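Local coordinates for protein AMP-dependent synthetase and ligase (Xenorhabdus doucetiae, PDB 6QSR) that probably serves as the ApeI subunit of the ApeI:P dehydratase heterocomplex, which takes part in the biosynthesis of aryl polyene pigments by a type II polyketide synthase, at residues P37-P40 with G41-I45; F72-Q75 with P76-L80. All blocks are in the same frame, centred on the assembly; numbering follows the deposited sequence.

Interaction 1: residues P37-P40 with G41-I45; sequences PLLP and GVAQI
Leu-39 spreads its two methyl groups over the first turn of the helix that follows it, each branch meeting a different side chain. CD1 lies 4.0 Å from CB of Ala-43, and CD2 comes to 3.8 Å from CG of Gln-44, the leucine running aslant the glutamine chain. What brings the fork forward is the first torsion of Leu-39 (chi1 -172°), which sets CG opposite the backbone N and swings both branches toward the helix. On the helix side, CB of Ala-43 points back at the incoming segment and sits 3.4 Å from the carbonyl O of Pro-40, while the Pro-40 ring meets Val-42 through CB and CG1, 4.0 Å apart.

Pro-40 occupies the N-cap of helix 41-56, the long helix that the sheet wraps in the hotdog fold. Pro-40 has no polar side-chain atom to cap with; its backbone O accepts a weak hydrogen bond from N of Ala-43, 3.1 Å long and bent to 132° at the hydrogen. The regular i-to-i+4 pattern is in place one residue later, with N of Ile-45 3.3 Å from O of Gly-41.

Gln-44 extends beyond CG, and its OE1 is hydrogen-bonded to Ser-111 OG on strand 109-118, tying the first turn to the sheet. Its side chain also packs on Phe-70. The Pro-40 and Val-42 side chains have further neighbours across the subunit boundary, Met-38 and Ile-80 of the partner FabA/FabZ-like dehydratase chain.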
ATOM      1  N   PRO A  37     -15.417   2.190  -3.865  1.00 26.56           N
ATOM      2  CA  PRO A  37     -14.514   2.168  -2.702  1.00 25.56           C
ATOM      3  C   PRO A  37     -13.815   0.810  -2.564  1.00 24.72           C
ATOM      4  O   PRO A  37     -14.472  -0.224  -2.543  1.00 23.29           O
ATOM      5  CB  PRO A  37     -15.436   2.465  -1.509  1.00 24.75           C
ATOM      6  CG  PRO A  37     -16.820   2.201  -1.997  1.00 25.57           C
ATOM      7  CD  PRO A  37     -16.809   2.479  -3.471  1.00 27.47           C
ATOM      8  N   LEU A  38     -12.485   0.829  -2.520  1.00 25.26           N
ATOM      9  CA  LEU A  38     -11.689  -0.379  -2.316  1.00 27.39           C
ATOM     10  C   LEU A  38     -10.695  -0.112  -1.212  1.00 27.79           C
ATOM     11  O   LEU A  38     -10.108   0.970  -1.165  1.00 26.52           O
ATOM     12  CB  LEU A  38     -10.909  -0.742  -3.579  1.00 30.17           C
ATOM     13  CG  LEU A  38     -11.703  -1.240  -4.779  1.00 33.33           C
ATOM     14  CD1 LEU A  38     -10.778  -1.355  -5.981  1.00 31.14           C
ATOM     15  CD2 LEU A  38     -12.366  -2.576  -4.468  1.00 35.10           C
ATOM     16  N   LEU A  39     -10.482  -1.099  -0.347  1.00 28.81           N
ATOM     17  CA  LEU A  39      -9.522  -0.959   0.742  1.00 27.90           C
ATOM     18  C   LEU A  39      -8.105  -1.084   0.166  1.00 27.65           C
ATOM     19  O   LEU A  39      -7.786  -2.115  -0.438  1.00 27.39           O
ATOM     20  CB  LEU A  39      -9.772  -2.035   1.802  1.00 27.11           C
ATOM     21  CG  LEU A  39      -8.985  -1.918   3.111  1.00 27.88           C
ATOM     22  CD1 LEU A  39      -9.432  -0.708   3.915  1.00 27.42           C
ATOM     23  CD2 LEU A  39      -9.128  -3.184   3.937  1.00 27.85           C
ATOM     24  N   PRO A  40      -7.257  -0.033   0.321  1.00 24.20           N
ATOM     25  CA  PRO A  40      -5.876  -0.139  -0.155  1.00 22.82           C
ATOM     26  C   PRO A  40      -5.094  -1.282   0.503  1.00 22.60           C
ATOM     27  O   PRO A  40      -5.319  -1.588   1.687  1.00 23.11           O
ATOM     28  CB  PRO A  40      -5.250   1.209   0.244  1.00 21.87           C
ATOM     29  CG  PRO A  40      -6.395   2.142   0.420  1.00 23.04           C
ATOM     30  CD  PRO A  40      -7.519   1.293   0.919  1.00 23.30           C
ATOM     31  N   GLY A  41      -4.189  -1.882  -0.266  1.00 22.42           N
ATOM     32  CA  GLY A  41      -3.271  -2.924   0.223  1.00 22.58           C
ATOM     33  C   GLY A  41      -2.445  -2.472   1.418  1.00 22.69           C
ATOM     34  O   GLY A  41      -2.231  -3.239   2.364  1.00 22.72           O
ATOM     35  N   VAL A  42      -1.991  -1.222   1.380  1.00 20.99           N
ATOM     36  CA  VAL A  42      -1.240  -0.633   2.492  1.00 20.25           C
ATOM     37  C   VAL A  42      -2.013  -0.543   3.818  1.00 19.91           C
ATOM     38  O   VAL A  42      -1.409  -0.635   4.880  1.00 18.61           O
ATOM     39  CB  VAL A  42      -0.658   0.746   2.107  1.00 19.26           C
ATOM     40  CG1 VAL A  42      -1.737   1.829   2.045  1.00 18.11           C
ATOM     41  CG2 VAL A  42       0.462   1.153   3.053  1.00 19.38           C
ATOM     42  N   ALA A  43      -3.331  -0.354   3.756  1.00 19.49           N
ATOM     43  CA  ALA A  43      -4.157  -0.299   4.965  1.00 19.20           C
ATOM     44  C   ALA A  43      -4.184  -1.645   5.676  1.00 17.67           C
ATOM     45  O   ALA A  43      -4.155  -1.702   6.909  1.00 16.70           O
ATOM     46  CB  ALA A  43      -5.568   0.160   4.637  1.00 17.75           C
ATOM     47  N   GLN A  44      -4.211  -2.717   4.883  1.00 18.83           N
ATOM     48  CA  GLN A  44      -4.165  -4.087   5.395  1.00 21.45           C
ATOM     49  C   GLN A  44      -2.829  -4.372   6.095  1.00 19.91           C
ATOM     50  O   GLN A  44      -2.799  -5.029   7.139  1.00 19.76           O
ATOM     51  CB  GLN A  44      -4.418  -5.094   4.263  1.00 24.32           C
ATOM     52  CG  GLN A  44      -5.807  -4.972   3.625  1.00 25.70           C
ATOM     53  CD  GLN A  44      -5.969  -5.861   2.402  1.00 28.40           C
ATOM     54  OE1 GLN A  44      -5.736  -7.066   2.465  1.00 32.17           O
ATOM     55  NE2 GLN A  44      -6.372  -5.267   1.279  1.00 27.84           N
ATOM     56  N   ILE A  45      -1.749  -3.835   5.546  1.00 20.78           N
ATOM     57  CA  ILE A  45      -0.420  -3.935   6.176  1.00 21.15           C
ATOM     58  C   ILE A  45      -0.376  -3.071   7.448  1.00 21.94           C
ATOM     59  O   ILE A  45       0.154  -3.511   8.486  1.00 20.68           O
ATOM     60  CB  ILE A  45       0.702  -3.570   5.187  1.00 20.58           C
ATOM     61  CG1 ILE A  45       0.741  -4.600   4.051  1.00 22.79           C
ATOM     62  CG2 ILE A  45       2.065  -3.543   5.876  1.00 20.07           C
ATOM     63  CD1 ILE A  45       1.346  -4.082   2.777  1.00 25.14           C
TER

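Interaction 2: residues F72-Q75 with P76-L80; sequences FPLQ and PGNTL
A type II beta turn from Gln-75 to Asn-78 leads the chain into strand 79-87, and Asn-78 is joined to Gln-75 through both backbone and side chain. The turn's own bond runs from N of Asn-78 to O of Gln-75, 3.2 Å long. In the reverse direction, OD1 of Asn-78 accepts from N of Gln-75 at 3.0 Å. That second bond is nearly straight at the hydrogen (171°), although the donor stands above the plane of the asparagine amide, 50° out of it. The first torsion of Asn-78 sets CG anti to its own carbonyl carbon, carrying the amide back over the start of the turn.

Gly-77 has a positive phi, as the third position of a type II turn requires; a CB there would be jammed against the carbonyl O of Pro-76. Strand 79-87 lies between strands 15-21 and 92-99 in the antiparallel sheet of the hotdog fold, and backbone bonds join Leu-80 to Leu-20.

Three waters bridge polar atoms of the turn and the residues leading into it. One donates to both O of Pro-73 and OD1 of Asn-78, the latter at 2.7 Å, giving that oxygen a second donor. Another accepts from NE2 of Gln-75 and ND2 of Asn-78, linking two amides whose planes stand 75° apart. The third donates to OE1 of Gln-75 and O of Pro-76; OE1 is also bonded to Gln-36 NE2.

Leu-74 and Leu-80, in contrast to the polar pair, meet tip to tip, their CD2 atoms 3.7 Å apart. Leu-74 packs on Leu-99 and Leu-80 on Tyr-97, both of strand 92-99.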
ATOM      1  N   PHE A  72      -8.071 -10.814  -3.455  1.00 33.15           N
ATOM      2  CA  PHE A  72      -9.506 -10.508  -3.580  1.00 32.95           C
ATOM      3  C   PHE A  72      -9.772  -9.070  -3.121  1.00 30.43           C
ATOM      4  O   PHE A  72      -9.266  -8.676  -2.069  1.00 27.29           O
ATOM      5  CB  PHE A  72     -10.331 -11.489  -2.735  1.00 33.03           C
ATOM      6  CG  PHE A  72     -11.788 -11.549  -3.112  1.00 34.28           C
ATOM      7  CD1 PHE A  72     -12.735 -10.788  -2.428  1.00 33.63           C
ATOM      8  CD2 PHE A  72     -12.218 -12.371  -4.153  1.00 35.59           C
ATOM      9  CE1 PHE A  72     -14.086 -10.847  -2.776  1.00 33.65           C
ATOM     10  CE2 PHE A  72     -13.565 -12.432  -4.502  1.00 35.37           C
ATOM     11  CZ  PHE A  72     -14.499 -11.667  -3.813  1.00 32.63           C
ATOM     12  N   PRO A  73     -10.566  -8.285  -3.891  1.00 30.87           N
ATOM     13  CA  PRO A  73     -10.813  -6.901  -3.466  1.00 31.80           C
ATOM     14  C   PRO A  73     -11.743  -6.801  -2.261  1.00 31.14           C
ATOM     15  O   PRO A  73     -12.700  -7.582  -2.144  1.00 33.17           O
ATOM     16  CB  PRO A  73     -11.462  -6.247  -4.688  1.00 32.26           C
ATOM     17  CG  PRO A  73     -11.979  -7.360  -5.532  1.00 32.92           C
ATOM     18  CD  PRO A  73     -11.358  -8.650  -5.084  1.00 32.81           C
ATOM     19  N   LEU A  74     -11.450  -5.846  -1.383  1.00 26.59           N
ATOM     20  CA  LEU A  74     -12.230  -5.607  -0.179  1.00 27.20           C
ATOM     21  C   LEU A  74     -12.893  -4.244  -0.269  1.00 27.18           C
ATOM     22  O   LEU A  74     -12.290  -3.285  -0.744  1.00 24.77           O
ATOM     23  CB  LEU A  74     -11.328  -5.682   1.053  1.00 27.24           C
ATOM     24  CG  LEU A  74     -10.672  -7.055   1.270  1.00 24.88           C
ATOM     25  CD1 LEU A  74      -9.708  -7.014   2.438  1.00 23.88           C
ATOM     26  CD2 LEU A  74     -11.727  -8.126   1.500  1.00 24.98           C
ATOM     27  N   GLN A  75     -14.141  -4.176   0.185  1.00 26.82           N
ATOM     28  CA  GLN A  75     -14.968  -2.972   0.071  1.00 27.05           C
ATOM     29  C   GLN A  75     -15.772  -2.749   1.352  1.00 25.92           C
ATOM     30  O   GLN A  75     -15.847  -3.645   2.200  1.00 24.73           O
ATOM     31  CB  GLN A  75     -15.901  -3.087  -1.144  1.00 26.29           C
ATOM     32  CG  GLN A  75     -16.925  -4.208  -1.080  1.00 28.23           C
ATOM     33  CD  GLN A  75     -17.900  -4.177  -2.247  1.00 30.60           C
ATOM     34  OE1 GLN A  75     -18.203  -3.117  -2.800  1.00 29.82           O
ATOM     35  NE2 GLN A  75     -18.405  -5.345  -2.618  1.00 29.49           N
ATOM     36  N   PRO A  76     -16.394  -1.559   1.502  1.00 25.57           N
ATOM     37  CA  PRO A  76     -17.182  -1.339   2.710  1.00 25.36           C
ATOM     38  C   PRO A  76     -18.339  -2.329   2.847  1.00 25.84           C
ATOM     39  O   PRO A  76     -18.900  -2.769   1.836  1.00 25.96           O
ATOM     40  CB  PRO A  76     -17.706   0.089   2.539  1.00 26.29           C
ATOM     41  CG  PRO A  76     -16.766   0.736   1.593  1.00 27.32           C
ATOM     42  CD  PRO A  76     -16.316  -0.347   0.669  1.00 26.22           C
ATOM     43  N   GLY A  77     -18.652  -2.685   4.093  1.00 23.64           N
ATOM     44  CA  GLY A  77     -19.634  -3.712   4.397  1.00 26.75           C
ATOM     45  C   GLY A  77     -19.032  -5.085   4.643  1.00 28.64           C
ATOM     46  O   GLY A  77     -19.690  -5.933   5.248  1.00 28.10           O
ATOM     47  N   ASN A  78     -17.796  -5.314   4.181  1.00 29.40           N
ATOM     48  CA  ASN A  78     -17.113  -6.587   4.410  1.00 30.03           C
ATOM     49  C   ASN A  78     -16.696  -6.731   5.869  1.00 29.90           C
ATOM     50  O   ASN A  78     -16.339  -5.752   6.535  1.00 27.30           O
ATOM     51  CB  ASN A  78     -15.864  -6.739   3.536  1.00 30.22           C
ATOM     52  CG  ASN A  78     -16.169  -6.880   2.050  1.00 30.38           C
ATOM     53  OD1 ASN A  78     -15.274  -6.712   1.226  1.00 28.52           O
ATOM     54  ND2 ASN A  78     -17.414  -7.197   1.699  1.00 31.14           N
ATOM     55  N   THR A  79     -16.773  -7.968   6.349  1.00 30.40           N
ATOM     56  CA  THR A  79     -16.225  -8.363   7.632  1.00 30.28           C
ATOM     57  C   THR A  79     -15.009  -9.221   7.314  1.00 27.06           C
ATOM     58  O   THR A  79     -15.069 -10.099   6.444  1.00 26.64           O
ATOM     59  CB  THR A  79     -17.256  -9.137   8.470  1.00 32.43           C
ATOM     60  OG1 THR A  79     -18.365  -8.278   8.749  1.00 31.85           O
ATOM     61  CG2 THR A  79     -16.660  -9.605   9.796  1.00 34.10           C
ATOM     62  N   LEU A  80     -13.907  -8.928   7.998  1.00 25.38           N
ATOM     63  CA  LEU A  80     -12.636  -9.604   7.803  1.00 24.96           C
ATOM     64  C   LEU A  80     -12.269 -10.383   9.051  1.00 23.60           C
ATOM     65  O   LEU A  80     -12.566  -9.949  10.170  1.00 21.29           O
ATOM     66  CB  LEU A  80     -11.530  -8.574   7.531  1.00 26.63           C
ATOM     67  CG  LEU A  80     -11.790  -7.491   6.481  1.00 27.66           C
ATOM     68  CD1 LEU A  80     -10.564  -6.605   6.314  1.00 28.63           C
ATOM     69  CD2 LEU A  80     -12.185  -8.114   5.151  1.00 28.06           C
TER
HETATM   70  O   HOH W   1     -15.063  -8.107  -1.095  1.00 34.89           O
HETATM   71  O   HOH W   2     -19.340  -1.363  -0.731  1.00 35.78           O
HETATM   72  O   HOH W   3     -17.589  -7.719  -1.399  1.00 44.47           O

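In the fold
Interactions 1 and 2 come in series along the chain, their centres about 10 Å apart, with the rest of helix 41-56 and strand 61-70 between them. Interaction 1 is the entry to the helix, interaction 2 the entry to strand 79-87 of the antiparallel sheet. They touch directly: a probable backbone hydrogen bond joins N of Leu-39 to O of Leu-74 at 2.9 Å, CB of Pro-37 packs on CD of Pro-76, and CD2 of Leu-38 on CB of Pro-73. The loop before the helix and the loop before strand 79-87 thus lie side by side at the N-terminal end of the helix, and both reach the FabA/FabZ-like partner chain, so together they contribute to the heterodimer interface.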